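Local coordinates for isocitrate dehydrogenase [NAD] subunit 1 (Saccharomyces cerevisiae, PDB 3BLX), which forms with subunit 2 the mitochondrial octamer that oxidises isocitrate to 2-oxoglutarate with NAD+ in the citric acid cycle, and also binds leaders of mitochondrial mRNAs, at residues L22-G27 against W49-I54; G76-W81 against V268-S273; P157-I162 against G192-I197. All blocks are in the same frame, centred on the assembly; numbering follows the deposited sequence.

Interaction 1: L22-G27 against W49-I54; sequences LIPGDG and WETINI
With chi1 at -173°, Leu22 turns CG away from its backbone N and sends CD2 over one face of the Trp49 indole; a chi1 of -53° in Trp49 places CG beside its own backbone N and so brings the ring to receive it. The CD2 methyl of Leu22 hovers 3.7 Å above the plane of the Trp49 ring, displaced toward the rim, an off-centre CH-pi contact, and Leu22 CB meets Trp49 CE3 at 3.9 Å. Phe40 and Arg37 of helix 27-42 also touch the indole, and an alanine here would probably leave Leu22 CD2 without its aromatic partner and open a gap against helix 27-42. The backbones join in parallel register, Leu22 opposite Thr51: Leu22 N donates to Glu50 O (3.2 Å), and Ile52 N to Leu22 O (2.8 Å). The carboxylate of Glu50 leads away to Arg72 and Asn73. Beyond Thr51 the second segment leaves the strand and the backbones draw apart, and apolar side chains fill in. Ile23 CG2 lies 3.8 Å from Ile54 CG1, the two side chains crossing nearly at right angles, while Pro24, which has no N-H to offer, sets CD 4.1 Å from Ile54 CD1. Just past the strand, Asp26 N-caps helix 27-42, its OD2 taking the N-H of Gly29. Strand, capped helix and parallel strand together make a classical beta-alpha-beta unit.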
ATOM      1  N   LEU E  22      19.249  -1.985  22.824  1.00 23.66           N
ATOM      2  CA  LEU E  22      19.721  -1.279  24.005  1.00 30.80           C
ATOM      3  C   LEU E  22      20.468  -0.041  23.549  1.00 31.63           C
ATOM      4  O   LEU E  22      21.455  -0.134  22.816  1.00 28.27           O
ATOM      5  CB  LEU E  22      20.645  -2.164  24.845  1.00 24.34           C
ATOM      6  CG  LEU E  22      21.035  -1.543  26.179  1.00 27.29           C
ATOM      7  CD1 LEU E  22      19.809  -1.153  26.924  1.00 36.01           C
ATOM      8  CD2 LEU E  22      21.781  -2.531  26.965  1.00 31.53           C
ATOM      9  N   ILE E  23      19.984   1.123  23.960  1.00 20.93           N
ATOM     10  CA  ILE E  23      20.625   2.384  23.605  1.00 22.66           C
ATOM     11  C   ILE E  23      20.998   3.067  24.904  1.00 28.89           C
ATOM     12  O   ILE E  23      20.147   3.706  25.532  1.00 31.66           O
ATOM     13  CB  ILE E  23      19.652   3.298  22.844  1.00 24.88           C
ATOM     14  CG1 ILE E  23      19.178   2.651  21.550  1.00 26.37           C
ATOM     15  CG2 ILE E  23      20.287   4.623  22.530  1.00 28.80           C
ATOM     16  CD1 ILE E  23      17.910   3.274  20.980  1.00 17.48           C
ATOM     17  N   PRO E  24      22.267   2.938  25.329  1.00 34.53           N
ATOM     18  CA  PRO E  24      22.652   3.307  26.696  1.00 26.73           C
ATOM     19  C   PRO E  24      22.688   4.817  26.915  1.00 27.07           C
ATOM     20  O   PRO E  24      22.310   5.290  27.966  1.00 37.94           O
ATOM     21  CB  PRO E  24      24.049   2.700  26.839  1.00 22.07           C
ATOM     22  CG  PRO E  24      24.198   1.766  25.672  1.00 27.04           C
ATOM     23  CD  PRO E  24      23.414   2.397  24.589  1.00 37.14           C
ATOM     24  N   GLY E  25      23.113   5.575  25.925  1.00 28.55           N
ATOM     25  CA  GLY E  25      23.156   7.012  26.096  1.00 46.33           C
ATOM     26  C   GLY E  25      24.532   7.521  26.463  1.00 46.93           C
ATOM     27  O   GLY E  25      25.538   6.980  26.025  1.00 39.06           O
ATOM     28  N   ASP E  26      24.571   8.568  27.271  1.00 44.76           N
ATOM     29  CA  ASP E  26      25.835   9.169  27.669  1.00 54.10           C
ATOM     30  C   ASP E  26      26.468   8.390  28.825  1.00 51.67           C
ATOM     31  O   ASP E  26      26.146   7.226  29.037  1.00 53.71           O
ATOM     32  CB  ASP E  26      25.681  10.678  27.979  1.00 40.58           C
ATOM     33  CG  ASP E  26      24.905  10.962  29.269  1.00 56.46           C
ATOM     34  OD1 ASP E  26      24.607  12.151  29.514  1.00 54.92           O
ATOM     35  OD2 ASP E  26      24.596  10.023  30.041  1.00 46.48           O
ATOM     36  N   GLY E  27      27.372   9.030  29.549  1.00 50.07           N
ATOM     37  CA  GLY E  27      28.060   8.399  30.655  1.00 46.21           C
ATOM     38  C   GLY E  27      27.182   7.900  31.779  1.00 49.21           C
ATOM     39  O   GLY E  27      27.332   6.751  32.181  1.00 39.79           O
ATOM     40  N   TRP E  49      20.929  -8.481  24.353  1.00 33.12           N
ATOM     41  CA  TRP E  49      20.956  -7.073  23.999  1.00 23.33           C
ATOM     42  C   TRP E  49      21.603  -6.866  22.649  1.00 32.56           C
ATOM     43  O   TRP E  49      22.630  -7.458  22.349  1.00 33.18           O
ATOM     44  CB  TRP E  49      21.714  -6.288  25.039  1.00 23.85           C
ATOM     45  CG  TRP E  49      21.234  -6.519  26.444  1.00 34.92           C
ATOM     46  CD1 TRP E  49      21.877  -7.209  27.423  1.00 22.99           C
ATOM     47  CD2 TRP E  49      20.017  -6.031  27.026  1.00 32.64           C
ATOM     48  NE1 TRP E  49      21.136  -7.194  28.570  1.00 33.46           N
ATOM     49  CE2 TRP E  49      19.992  -6.471  28.362  1.00 26.83           C
ATOM     50  CE3 TRP E  49      18.952  -5.258  26.549  1.00 18.29           C
ATOM     51  CZ2 TRP E  49      18.957  -6.167  29.225  1.00 20.88           C
ATOM     52  CZ3 TRP E  49      17.906  -4.978  27.410  1.00 20.69           C
ATOM     53  CH2 TRP E  49      17.920  -5.422  28.730  1.00 27.70           C
ATOM     54  N   GLU E  50      20.982  -6.040  21.818  1.00 32.01           N
ATOM     55  CA  GLU E  50      21.625  -5.609  20.589  1.00 26.07           C
ATOM     56  C   GLU E  50      21.956  -4.167  20.862  1.00 33.39           C
ATOM     57  O   GLU E  50      21.152  -3.275  20.632  1.00 32.78           O
ATOM     58  CB  GLU E  50      20.688  -5.719  19.413  1.00 21.64           C
ATOM     59  CG  GLU E  50      21.289  -5.260  18.070  1.00 35.64           C
ATOM     60  CD  GLU E  50      20.375  -5.526  16.839  1.00 58.41           C
ATOM     61  OE1 GLU E  50      20.494  -4.798  15.834  1.00 59.57           O
ATOM     62  OE2 GLU E  50      19.536  -6.458  16.859  1.00 69.89           O
ATOM     63  N   THR E  51      23.138  -3.951  21.403  1.00 31.99           N
ATOM     64  CA  THR E  51      23.478  -2.658  21.939  1.00 37.11           C
ATOM     65  C   THR E  51      23.954  -1.679  20.852  1.00 33.24           C
ATOM     66  O   THR E  51      24.733  -2.025  19.987  1.00 29.54           O
ATOM     67  CB  THR E  51      24.421  -2.784  23.178  1.00 34.56           C
ATOM     68  OG1 THR E  51      25.300  -1.669  23.227  1.00 39.49           O
ATOM     69  CG2 THR E  51      25.230  -4.051  23.126  1.00 41.62           C
ATOM     70  N   ILE E  52      23.415  -0.466  20.877  1.00 29.91           N
ATOM     71  CA  ILE E  52      23.701   0.513  19.837  1.00 44.90           C
ATOM     72  C   ILE E  52      24.490   1.681  20.407  1.00 49.07           C
ATOM     73  O   ILE E  52      24.034   2.368  21.331  1.00 42.75           O
ATOM     74  CB  ILE E  52      22.409   1.099  19.180  1.00 40.63           C
ATOM     75  CG1 ILE E  52      21.472   0.001  18.687  1.00 32.80           C
ATOM     76  CG2 ILE E  52      22.788   2.012  18.023  1.00 22.77           C
ATOM     77  CD1 ILE E  52      22.076  -0.844  17.561  1.00 26.08           C
ATOM     78  N   ASN E  53      25.668   1.904  19.832  1.00 45.13           N
ATOM     79  CA  ASN E  53      26.591   2.944  20.278  1.00 44.18           C
ATOM     80  C   ASN E  53      26.434   4.234  19.493  1.00 31.60           C
ATOM     81  O   ASN E  53      26.967   4.388  18.405  1.00 43.54           O
ATOM     82  CB  ASN E  53      28.033   2.446  20.150  1.00 76.49           C
ATOM     83  CG  ASN E  53      28.247   1.092  20.819  1.00 89.96           C
ATOM     84  OD1 ASN E  53      28.288   1.004  22.056  1.00 56.93           O
ATOM     85  ND2 ASN E  53      28.391   0.026  20.004  1.00 53.29           N
ATOM     86  N   ILE E  54      25.708   5.169  20.063  1.00 21.33           N
ATOM     87  CA  ILE E  54      25.466   6.439  19.425  1.00 51.20           C
ATOM     88  C   ILE E  54      26.553   7.427  19.870  1.00 58.76           C
ATOM     89  O   ILE E  54      26.399   8.147  20.865  1.00 48.97           O
ATOM     90  CB  ILE E  54      24.067   6.938  19.794  1.00 59.28           C
ATOM     91  CG1 ILE E  54      23.330   5.866  20.629  1.00 71.00           C
ATOM     92  CG2 ILE E  54      23.280   7.259  18.534  1.00 37.72           C
ATOM     93  CD1 ILE E  54      23.962   5.526  22.040  1.00 61.99           C
TER

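Interaction 2: G76-W81 against V268-S273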
ATOM      1  N   GLY E  76      12.662  -1.823  22.759  1.00 17.58           N
ATOM      2  CA  GLY E  76      13.920  -1.184  23.113  1.00 18.43           C
ATOM      3  C   GLY E  76      14.009  -0.673  24.533  1.00 18.51           C
ATOM      4  O   GLY E  76      13.008  -0.345  25.160  1.00 18.14           O
ATOM      5  N   LEU E  77      15.232  -0.614  25.040  1.00 22.42           N
ATOM      6  CA  LEU E  77      15.503  -0.038  26.351  1.00 21.55           C
ATOM      7  C   LEU E  77      16.494   1.073  26.101  1.00 19.25           C
ATOM      8  O   LEU E  77      17.532   0.869  25.480  1.00 21.59           O
ATOM      9  CB  LEU E  77      16.095  -1.076  27.315  1.00 22.58           C
ATOM     10  CG  LEU E  77      15.690  -0.986  28.790  1.00 30.81           C
ATOM     11  CD1 LEU E  77      16.844  -1.342  29.670  1.00 25.62           C
ATOM     12  CD2 LEU E  77      15.251   0.373  29.146  1.00 31.02           C
ATOM     13  N   LYS E  78      16.169   2.249  26.590  1.00 16.74           N
ATOM     14  CA  LYS E  78      16.922   3.422  26.245  1.00 25.02           C
ATOM     15  C   LYS E  78      17.349   4.192  27.493  1.00 27.60           C
ATOM     16  O   LYS E  78      16.540   4.430  28.372  1.00 29.85           O
ATOM     17  CB  LYS E  78      16.077   4.277  25.299  1.00 23.81           C
ATOM     18  CG  LYS E  78      16.458   5.718  25.188  1.00 25.38           C
ATOM     19  CD  LYS E  78      15.845   6.310  23.941  1.00 39.46           C
ATOM     20  CE  LYS E  78      15.438   7.786  24.138  1.00 61.48           C
ATOM     21  NZ  LYS E  78      16.470   8.594  24.858  1.00 50.76           N
ATOM     22  N   GLY E  79      18.630   4.565  27.558  1.00 26.79           N
ATOM     23  CA  GLY E  79      19.151   5.405  28.632  1.00 40.23           C
ATOM     24  C   GLY E  79      18.977   6.900  28.380  1.00 45.75           C
ATOM     25  O   GLY E  79      18.066   7.318  27.661  1.00 65.41           O
ATOM     26  N   LEU E  80      19.841   7.721  28.961  1.00 52.39           N
ATOM     27  CA  LEU E  80      19.692   9.164  28.812  1.00 56.57           C
ATOM     28  C   LEU E  80      20.894   9.826  28.175  1.00 52.43           C
ATOM     29  O   LEU E  80      22.007   9.347  28.318  1.00 48.03           O
ATOM     30  CB  LEU E  80      19.490   9.832  30.166  1.00 64.47           C
ATOM     31  CG  LEU E  80      18.208   9.587  30.932  1.00 77.35           C
ATOM     32  CD1 LEU E  80      17.075   9.300  29.948  1.00 64.11           C
ATOM     33  CD2 LEU E  80      18.431   8.450  31.915  1.00 74.37           C
ATOM     34  N   TRP E  81      20.641  10.920  27.466  1.00 55.43           N
ATOM     35  CA  TRP E  81      21.621  11.986  27.295  1.00 44.98           C
ATOM     36  C   TRP E  81      21.170  13.169  28.126  1.00 70.78           C
ATOM     37  O   TRP E  81      19.998  13.567  28.087  1.00 74.39           O
ATOM     38  CB  TRP E  81      21.729  12.422  25.853  1.00 60.21           C
ATOM     39  CG  TRP E  81      22.496  11.482  25.059  1.00 59.46           C
ATOM     40  CD1 TRP E  81      23.826  11.537  24.777  1.00 50.09           C
ATOM     41  CD2 TRP E  81      21.994  10.302  24.446  1.00 66.49           C
ATOM     42  NE1 TRP E  81      24.189  10.459  24.013  1.00 50.17           N
ATOM     43  CE2 TRP E  81      23.080   9.682  23.798  1.00 66.26           C
ATOM     44  CE3 TRP E  81      20.727   9.708  24.380  1.00 58.01           C
ATOM     45  CZ2 TRP E  81      22.942   8.502  23.084  1.00 66.54           C
ATOM     46  CZ3 TRP E  81      20.587   8.540  23.675  1.00 68.34           C
ATOM     47  CH2 TRP E  81      21.690   7.942  23.034  1.00 71.77           C
ATOM     48  N   VAL E 268       9.395   1.470  23.395  1.00 18.28           N
ATOM     49  CA  VAL E 268      10.725   1.815  23.859  1.00 23.59           C
ATOM     50  C   VAL E 268      10.617   2.241  25.313  1.00 22.65           C
ATOM     51  O   VAL E 268       9.855   3.150  25.645  1.00 19.77           O
ATOM     52  CB  VAL E 268      11.312   2.982  23.035  1.00 27.26           C
ATOM     53  CG1 VAL E 268      12.550   3.540  23.711  1.00 23.50           C
ATOM     54  CG2 VAL E 268      11.611   2.556  21.606  1.00 17.01           C
ATOM     55  N   PHE E 269      11.371   1.579  26.181  1.00 18.47           N
ATOM     56  CA  PHE E 269      11.277   1.836  27.617  1.00 17.97           C
ATOM     57  C   PHE E 269      12.425   2.687  28.107  1.00 21.53           C
ATOM     58  O   PHE E 269      13.547   2.526  27.647  1.00 18.76           O
ATOM     59  CB  PHE E 269      11.174   0.517  28.382  1.00 18.92           C
ATOM     60  CG  PHE E 269       9.940  -0.254  28.036  1.00 18.16           C
ATOM     61  CD1 PHE E 269       8.793  -0.129  28.796  1.00 20.84           C
ATOM     62  CD2 PHE E 269       9.898  -1.016  26.889  1.00 20.76           C
ATOM     63  CE1 PHE E 269       7.652  -0.806  28.452  1.00 19.49           C
ATOM     64  CE2 PHE E 269       8.761  -1.700  26.531  1.00 22.05           C
ATOM     65  CZ  PHE E 269       7.629  -1.597  27.328  1.00 23.82           C
ATOM     66  N   GLU E 270      12.126   3.616  29.017  1.00 24.19           N
ATOM     67  CA  GLU E 270      13.079   4.662  29.397  1.00 30.56           C
ATOM     68  C   GLU E 270      12.506   5.472  30.526  1.00 31.11           C
ATOM     69  O   GLU E 270      11.298   5.639  30.611  1.00 25.48           O
ATOM     70  CB  GLU E 270      13.365   5.603  28.223  1.00 25.19           C
ATOM     71  CG  GLU E 270      12.362   6.739  28.084  1.00 45.81           C
ATOM     72  CD  GLU E 270      12.856   7.905  27.205  1.00 79.98           C
ATOM     73  OE1 GLU E 270      14.086   8.070  27.043  1.00 71.05           O
ATOM     74  OE2 GLU E 270      12.008   8.667  26.678  1.00 88.50           O
ATOM     75  N   PRO E 271      13.372   5.983  31.400  1.00 30.65           N
ATOM     76  CA  PRO E 271      12.951   6.792  32.550  1.00 27.38           C
ATOM     77  C   PRO E 271      12.012   7.947  32.150  1.00 32.19           C
ATOM     78  O   PRO E 271      12.283   8.710  31.211  1.00 29.77           O
ATOM     79  CB  PRO E 271      14.269   7.336  33.093  1.00 30.40           C
ATOM     80  CG  PRO E 271      15.295   6.363  32.655  1.00 30.74           C
ATOM     81  CD  PRO E 271      14.836   5.872  31.304  1.00 33.93           C
ATOM     82  N   GLY E 272      10.917   8.068  32.891  1.00 20.83           N
ATOM     83  CA  GLY E 272       9.826   8.912  32.505  1.00 25.98           C
ATOM     84  C   GLY E 272      10.060  10.405  32.607  1.00 44.11           C
ATOM     85  O   GLY E 272       9.242  11.189  32.105  1.00 53.92           O
ATOM     86  N   SER E 273      11.145  10.813  33.256  1.00 41.27           N
ATOM     87  CA  SER E 273      11.406  12.232  33.445  1.00 40.48           C
ATOM     88  C   SER E 273      12.634  12.700  32.701  1.00 58.04           C
ATOM     89  O   SER E 273      12.969  13.880  32.732  1.00 77.85           O
ATOM     90  CB  SER E 273      11.527  12.576  34.928  1.00 51.49           C
ATOM     91  OG  SER E 273      10.288  13.051  35.412  1.00 48.05           O
TER
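Gly76 O lies at the edge of the Phe269 ring and in its plane, 3.6 Å from CD2 of that ring, while Leu297 and Met298 of helix 289-302 touch the same phenyl group and give it apolar cover. The other flat group, the carboxylate of Glu270, divides its oxygens: OE1 forms a salt bridge with Lys78 NZ at 3.3 Å, and OE2 pairs with Arg274. Lys78 and Glu270 run side by side and point the same way. The Lys78 chain bends at chi3 and chi4, bringing its ammonium group to OE1, while Asp86 is its stronger partner; a long aliphatic chain suits this buried place, and its charge probably helps to balance those of Glu270 and Asp86, Arg274 adding its own beside Glu270. Two backbone bonds knit the segments: Phe269 N to Gly76 O at 2.7 Å and Lys78 N to Phe269 O at 2.8 Å. This is parallel pairing of strands 75-80 and 267-269 within the large sheet of the isocitrate/isopropylmalate dehydrogenase fold, with Leu77 and Phe269 on one face of it and Val268 on the other. Past Phe269 the segment 268-273 leaves the sheet, and its Glu270 side chain stands about 7 Å from that of Arg129, which probably binds the substrate as in related enzymes. Pro271 then turns its ring back toward the first strand, where its CG meets Leu80 CD2 at 3.8 Å.

Interaction 3: P157-I162 against G192-I197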
ATOM      1  N   PRO E 157      -7.595  12.658  14.332  1.00 31.57           N
ATOM      2  CA  PRO E 157      -7.098  11.273  14.378  1.00 35.23           C
ATOM      3  C   PRO E 157      -5.980  11.084  15.406  1.00 31.71           C
ATOM      4  O   PRO E 157      -5.992  10.086  16.126  1.00 30.25           O
ATOM      5  CB  PRO E 157      -6.556  11.032  12.958  1.00 16.96           C
ATOM      6  CG  PRO E 157      -7.207  12.093  12.112  1.00 21.11           C
ATOM      7  CD  PRO E 157      -7.386  13.281  13.012  1.00 29.42           C
ATOM      8  N   LYS E 158      -5.031  12.014  15.483  1.00 28.03           N
ATOM      9  CA  LYS E 158      -3.997  11.887  16.501  1.00 29.41           C
ATOM     10  C   LYS E 158      -4.609  11.944  17.899  1.00 25.34           C
ATOM     11  O   LYS E 158      -4.196  11.194  18.787  1.00 31.87           O
ATOM     12  CB  LYS E 158      -2.890  12.927  16.348  1.00 24.60           C
ATOM     13  CG  LYS E 158      -1.664  12.425  15.633  1.00 21.89           C
ATOM     14  CD  LYS E 158      -1.760  12.568  14.128  1.00 29.14           C
ATOM     15  CE  LYS E 158      -0.395  12.339  13.468  1.00 31.50           C
ATOM     16  NZ  LYS E 158       0.619  13.371  13.866  1.00 37.95           N
ATOM     17  N   THR E 159      -5.609  12.795  18.115  1.00 17.77           N
ATOM     18  CA  THR E 159      -6.155  12.852  19.470  1.00 20.10           C
ATOM     19  C   THR E 159      -7.077  11.688  19.829  1.00 20.51           C
ATOM     20  O   THR E 159      -7.228  11.337  20.997  1.00 22.18           O
ATOM     21  CB  THR E 159      -6.661  14.272  19.920  1.00 17.72           C
ATOM     22  OG1 THR E 159      -7.980  14.173  20.449  1.00 29.50           O
ATOM     23  CG2 THR E 159      -6.661  15.208  18.816  1.00 18.13           C
ATOM     24  N   GLU E 160      -7.662  11.065  18.819  1.00 29.07           N
ATOM     25  CA  GLU E 160      -8.421   9.837  19.037  1.00 25.59           C
ATOM     26  C   GLU E 160      -7.524   8.678  19.492  1.00 28.79           C
ATOM     27  O   GLU E 160      -7.863   7.971  20.448  1.00 28.21           O
ATOM     28  CB  GLU E 160      -9.208   9.463  17.784  1.00 30.33           C
ATOM     29  CG  GLU E 160     -10.489  10.306  17.583  1.00 40.36           C
ATOM     30  CD  GLU E 160     -11.272   9.911  16.312  1.00 54.44           C
ATOM     31  OE1 GLU E 160     -10.907   8.894  15.665  1.00 51.38           O
ATOM     32  OE2 GLU E 160     -12.246  10.625  15.962  1.00 44.58           O
ATOM     33  N   ARG E 161      -6.395   8.480  18.807  1.00 21.13           N
ATOM     34  CA  ARG E 161      -5.401   7.483  19.218  1.00 16.53           C
ATOM     35  C   ARG E 161      -5.024   7.656  20.681  1.00 34.22           C
ATOM     36  O   ARG E 161      -5.014   6.685  21.459  1.00 26.83           O
ATOM     37  CB  ARG E 161      -4.109   7.644  18.444  1.00 16.40           C
ATOM     38  CG  ARG E 161      -3.902   6.686  17.390  1.00 24.65           C
ATOM     39  CD  ARG E 161      -2.425   6.620  17.002  1.00 40.68           C
ATOM     40  NE  ARG E 161      -1.753   7.915  16.841  1.00 32.76           N
ATOM     41  CZ  ARG E 161      -0.725   8.080  16.012  1.00 28.06           C
ATOM     42  NH1 ARG E 161      -0.339   7.053  15.275  1.00 21.19           N
ATOM     43  NH2 ARG E 161      -0.115   9.249  15.885  1.00 19.43           N
ATOM     44  N   ILE E 162      -4.674   8.889  21.052  1.00 18.56           N
ATOM     45  CA  ILE E 162      -4.122   9.078  22.378  1.00 22.44           C
ATOM     46  C   ILE E 162      -5.224   8.851  23.416  1.00 20.42           C
ATOM     47  O   ILE E 162      -4.979   8.318  24.490  1.00 24.43           O
ATOM     48  CB  ILE E 162      -3.356  10.419  22.551  1.00 20.04           C
ATOM     49  CG1 ILE E 162      -2.356  10.272  23.694  1.00 21.85           C
ATOM     50  CG2 ILE E 162      -4.296  11.578  22.819  1.00 19.46           C
ATOM     51  CD1 ILE E 162      -1.431   9.079  23.511  1.00 21.31           C
ATOM     52  N   GLY E 192     -10.209  22.721  22.697  1.00 45.57           N
ATOM     53  CA  GLY E 192     -11.607  22.328  22.760  1.00 32.31           C
ATOM     54  C   GLY E 192     -11.803  20.973  22.098  1.00 36.93           C
ATOM     55  O   GLY E 192     -12.432  20.070  22.650  1.00 32.98           O
ATOM     56  N   LEU E 193     -11.241  20.826  20.902  1.00 36.03           N
ATOM     57  CA  LEU E 193     -11.234  19.549  20.192  1.00 30.77           C
ATOM     58  C   LEU E 193     -10.702  18.409  21.057  1.00 42.07           C
ATOM     59  O   LEU E 193     -11.296  17.328  21.140  1.00 39.12           O
ATOM     60  CB  LEU E 193     -10.355  19.677  18.960  1.00 34.42           C
ATOM     61  CG  LEU E 193     -10.282  18.505  17.985  1.00 40.63           C
ATOM     62  CD1 LEU E 193     -11.628  18.301  17.345  1.00 34.63           C
ATOM     63  CD2 LEU E 193      -9.236  18.761  16.918  1.00 35.71           C
ATOM     64  N   PHE E 194      -9.567  18.675  21.697  1.00 38.34           N
ATOM     65  CA  PHE E 194      -8.938  17.717  22.596  1.00 34.37           C
ATOM     66  C   PHE E 194      -9.835  17.262  23.767  1.00 39.07           C
ATOM     67  O   PHE E 194     -10.074  16.062  23.938  1.00 32.43           O
ATOM     68  CB  PHE E 194      -7.639  18.295  23.146  1.00 33.71           C
ATOM     69  CG  PHE E 194      -6.787  17.275  23.840  1.00 34.98           C
ATOM     70  CD1 PHE E 194      -5.901  16.472  23.110  1.00 26.93           C
ATOM     71  CD2 PHE E 194      -6.885  17.099  25.217  1.00 24.19           C
ATOM     72  CE1 PHE E 194      -5.126  15.514  23.746  1.00 23.28           C
ATOM     73  CE2 PHE E 194      -6.109  16.135  25.862  1.00 29.28           C
ATOM     74  CZ  PHE E 194      -5.233  15.337  25.127  1.00 29.43           C
ATOM     75  N   ARG E 195     -10.304  18.211  24.579  1.00 28.72           N
ATOM     76  CA  ARG E 195     -11.246  17.931  25.664  1.00 27.98           C
ATOM     77  C   ARG E 195     -12.493  17.197  25.194  1.00 38.31           C
ATOM     78  O   ARG E 195     -12.948  16.256  25.848  1.00 41.89           O
ATOM     79  CB  ARG E 195     -11.687  19.235  26.327  1.00 40.64           C
ATOM     80  CG  ARG E 195     -12.828  19.074  27.310  1.00 42.68           C
ATOM     81  CD  ARG E 195     -13.520  20.407  27.573  1.00 50.17           C
ATOM     82  NE  ARG E 195     -14.163  20.918  26.361  1.00 65.37           N
ATOM     83  CZ  ARG E 195     -14.344  22.215  26.086  1.00 71.70           C
ATOM     84  NH1 ARG E 195     -13.931  23.154  26.945  1.00 50.22           N
ATOM     85  NH2 ARG E 195     -14.932  22.578  24.940  1.00 50.39           N
ATOM     86  N   ASN E 196     -13.057  17.629  24.067  1.00 33.43           N
ATOM     87  CA  ASN E 196     -14.276  16.997  23.558  1.00 33.17           C
ATOM     88  C   ASN E 196     -14.060  15.570  23.124  1.00 43.86           C
ATOM     89  O   ASN E 196     -14.806  14.685  23.550  1.00 45.44           O
ATOM     90  CB  ASN E 196     -14.864  17.786  22.401  1.00 37.38           C
ATOM     91  CG  ASN E 196     -15.419  19.103  22.852  1.00 51.08           C
ATOM     92  OD1 ASN E 196     -15.689  19.300  24.058  1.00 35.57           O
ATOM     93  ND2 ASN E 196     -15.572  20.035  21.907  1.00 42.54           N
ATOM     94  N   ILE E 197     -13.044  15.344  22.286  1.00 32.84           N
ATOM     95  CA  ILE E 197     -12.776  14.006  21.809  1.00 28.04           C
ATOM     96  C   ILE E 197     -12.525  13.043  22.967  1.00 34.32           C
ATOM     97  O   ILE E 197     -13.009  11.912  22.938  1.00 30.27           O
ATOM     98  CB  ILE E 197     -11.616  13.969  20.829  1.00 27.51           C
ATOM     99  CG1 ILE E 197     -12.022  14.667  19.534  1.00 29.45           C
ATOM    100  CG2 ILE E 197     -11.202  12.526  20.572  1.00 21.67           C
ATOM    101  CD1 ILE E 197     -10.850  14.944  18.561  1.00 31.60           C
TER
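Ile197 reaches across to Thr159 along its whole length. Its CB stands 3.7 Å from Thr159 OG1. There the chain forks: Ile197 CG2, placed opposite the backbone N, lies 3.8 Å from Glu160 CG and also touches the threonine hydroxyl. The other branch starts at Ile197 CG1, 4.2 Å from Thr159 OG1 and the farthest of the four atoms from it. Extended at chi2 (169°), this branch ends in a CD1 methyl lying 3.5 Å from Thr159 OG1. The threonine oxygen thus rests in the saddle between the two arms of the isoleucine, the side chains crossing at about a right angle. A short threonine facing a longer isoleucine suits this place, since both side chains point into the space between helices whose axes are 9.8 Å apart. Glu160 lends only its aliphatic part to the contact; its carboxylate makes weak, long ion pairs with Arg156 and Arg164 of its own helix.

Next to this pair Phe194 completes the apolar seam. With chi1 at -168° its ring swings toward the first helix and meets it obliquely, CD1 lying 3.9 Å from Thr159 CB and CE1 4.1 Å from Ile162 CG2. A flat ring can serve both residues, which stand roughly one turn apart on their helix.

The segments run 39° from parallel and belong to helices 156-172 and 190-205, which precede and follow strand 177-182. Phe194 also leans on Met154 of strand 147-155 and on Pro236, and Ile162 on Ile128 of strand 124-130, so the seam lies between the helix pair and the strands packed against them. Nearby, Leu193 packs against Val154 of a neighbouring subunit 2 chain.

In the fold
From the N terminus, interaction 1 closes first, over a short loop holding helix 27-42, and ends before interaction 2 opens. Residues 76-81 then pair with 268-273, closing a loop of 186 residues, and interaction 3 is nested inside it, joining the helices that precede and follow strand 177-182 in the chain. Interactions 1 and 2 share one sheet: strand 17-25 lies between 47-51 and 75-80, with probable hydrogen bonds from Gly79 N to Ile23 O and from Asp26 N to Leu80 O, and Trp81 packs on Gly25 and Ile54. Interaction 3 stands apart, its centre about 26 Å from that of interaction 2 and about 35 Å from that of interaction 1, beyond the chain's centre.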